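Local structure of CSE1 (Thermus thermophilus, 4AN8) at residues Gln113-Pro118 / Leu224-Leu229. The protein probably serves, as the CasA (Cse1) subunit of the Cascade ribonucleoprotein complex, in CRISPR adaptive immunity against viruses, plasmids and other mobile genetic elements. Numbering follows the deposited sequence.
Sequences QVADLP and LRLGDL
The two segments come close at V114 and L224, whose CA atoms are 5.6 Å apart, and a water sits between the two backbones. That water accepts a hydrogen bond from A115 N and lies 2.8 Å from L224 O. V114 to L117 form a type I beta turn, with D116 in its third position. The D116 carboxylate reaches across to 224-229. L226 N donates to OD1 of D116 at 2.7 Å, with an N-H...O angle of 156°. The N-H comes in on the syn side, 16° out of the carboxylate plane. Another water donates to OD2 and accepts from G227 N, so the carboxylate holds L226 N directly and G227 N through the water, near the start of the short, weakly bonded helix 226-229. This joins the loop before strand 123-124 to that helical turn. R225 crosses D116 at about a right angle, and its CD lies 3.3 Å from D116 OD2. The R225 guanidinium lies beside A115, NH1 3.3 Å from A115 CB, and NH2 forms a salt bridge with E108. On the apolar side, V114 CG2 meets L229 CD1 tip to tip at 3.6 Å. L226 has CG anti to its N (chi1 180°), which carries its methyls to the turn's exit: CD2 is 3.6 Å from P118 CD, and CD1 is near L117 CD2. Y176 touches L117 and P118; V270 of strand 261-273 touches L224 and L229.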
# COMPACT_ATOMS: atom_id res chain seq x y z
N GLN A 113 -2.16 8.39 -21.25
CA GLN A 113 -1.42 9.58 -21.63
C GLN A 113 -2.30 10.56 -22.43
O GLN A 113 -3.47 10.28 -22.67
CB GLN A 113 -0.17 9.18 -22.43
CG GLN A 113 0.79 8.32 -21.64
CD GLN A 113 1.80 7.64 -22.52
OE1 GLN A 113 2.69 8.28 -23.06
NE2 GLN A 113 1.65 6.34 -22.70
N VAL A 114 -1.74 11.70 -22.82
CA VAL A 114 -2.49 12.73 -23.53
C VAL A 114 -1.80 12.92 -24.86
O VAL A 114 -0.66 13.40 -24.91
CB VAL A 114 -2.48 14.08 -22.76
CG1 VAL A 114 -3.33 15.14 -23.49
CG2 VAL A 114 -2.95 13.89 -21.31
N ALA A 115 -2.48 12.54 -25.94
CA ALA A 115 -1.85 12.44 -27.24
C ALA A 115 -1.33 13.78 -27.74
O ALA A 115 -0.34 13.82 -28.45
CB ALA A 115 -2.82 11.85 -28.26
N ASP A 116 -1.99 14.87 -27.36
CA ASP A 116 -1.62 16.18 -27.89
C ASP A 116 -0.94 17.12 -26.90
O ASP A 116 -0.94 18.34 -27.11
CB ASP A 116 -2.82 16.87 -28.56
CG ASP A 116 -4.01 17.02 -27.63
OD1 ASP A 116 -3.84 16.82 -26.41
OD2 ASP A 116 -5.11 17.34 -28.12
N LEU A 117 -0.37 16.57 -25.83
CA LEU A 117 0.56 17.36 -25.04
C LEU A 117 1.68 17.73 -26.00
O LEU A 117 2.14 16.89 -26.75
CB LEU A 117 1.12 16.55 -23.88
CG LEU A 117 0.40 16.70 -22.54
CD1 LEU A 117 0.93 15.69 -21.50
CD2 LEU A 117 0.51 18.14 -22.05
N PRO A 118 2.09 19.00 -26.01
CA PRO A 118 3.22 19.42 -26.83
C PRO A 118 4.53 18.72 -26.46
O PRO A 118 4.74 18.39 -25.30
CB PRO A 118 3.33 20.93 -26.54
CG PRO A 118 2.33 21.22 -25.46
CD PRO A 118 1.31 20.14 -25.49
N LEU A 224 -8.03 11.40 -23.63
CA LEU A 224 -8.11 12.74 -23.09
C LEU A 224 -7.30 13.64 -23.97
O LEU A 224 -6.29 13.20 -24.52
CB LEU A 224 -7.55 12.76 -21.66
CG LEU A 224 -8.30 11.89 -20.64
CD1 LEU A 224 -7.52 11.79 -19.32
CD2 LEU A 224 -9.70 12.43 -20.41
N ARG A 225 -7.73 14.89 -24.12
CA ARG A 225 -7.00 15.86 -24.93
C ARG A 225 -6.56 17.04 -24.07
O ARG A 225 -7.15 17.31 -23.02
CB ARG A 225 -7.88 16.33 -26.08
CG ARG A 225 -8.31 15.21 -27.00
CD ARG A 225 -7.14 14.73 -27.84
NE ARG A 225 -7.53 13.73 -28.83
CZ ARG A 225 -7.02 12.50 -28.90
NH1 ARG A 225 -6.09 12.11 -28.04
NH2 ARG A 225 -7.45 11.66 -29.84
N LEU A 226 -5.51 17.73 -24.50
CA LEU A 226 -4.99 18.83 -23.70
C LEU A 226 -6.07 19.88 -23.41
O LEU A 226 -6.17 20.39 -22.27
CB LEU A 226 -3.79 19.48 -24.40
CG LEU A 226 -3.22 20.66 -23.60
CD1 LEU A 226 -2.97 20.27 -22.11
CD2 LEU A 226 -1.96 21.17 -24.24
N GLY A 227 -6.89 20.18 -24.42
CA GLY A 227 -7.95 21.16 -24.30
C GLY A 227 -8.95 20.82 -23.21
O GLY A 227 -9.61 21.72 -22.68
N ASP A 228 -9.07 19.54 -22.87
CA ASP A 228 -10.00 19.15 -21.79
C ASP A 228 -9.38 19.25 -20.39
O ASP A 228 -10.07 19.20 -19.39
CB ASP A 228 -10.56 17.75 -22.01
CG ASP A 228 -11.40 17.67 -23.27
OD1 ASP A 228 -12.42 18.38 -23.37
OD2 ASP A 228 -11.03 16.89 -24.17
N LEU A 229 -8.07 19.43 -20.35
CA LEU A 229 -7.36 19.32 -19.10
C LEU A 229 -6.80 20.65 -18.64
O LEU A 229 -6.67 20.89 -17.46
CB LEU A 229 -6.22 18.30 -19.23
CG LEU A 229 -6.71 16.88 -19.57
CD1 LEU A 229 -5.55 15.89 -19.79
CD2 LEU A 229 -7.65 16.41 -18.48
O HOH W 1 -6.54 8.68 -22.28
O HOH W 2 -4.89 11.08 -25.62
O HOH W 3 -6.42 19.25 -27.16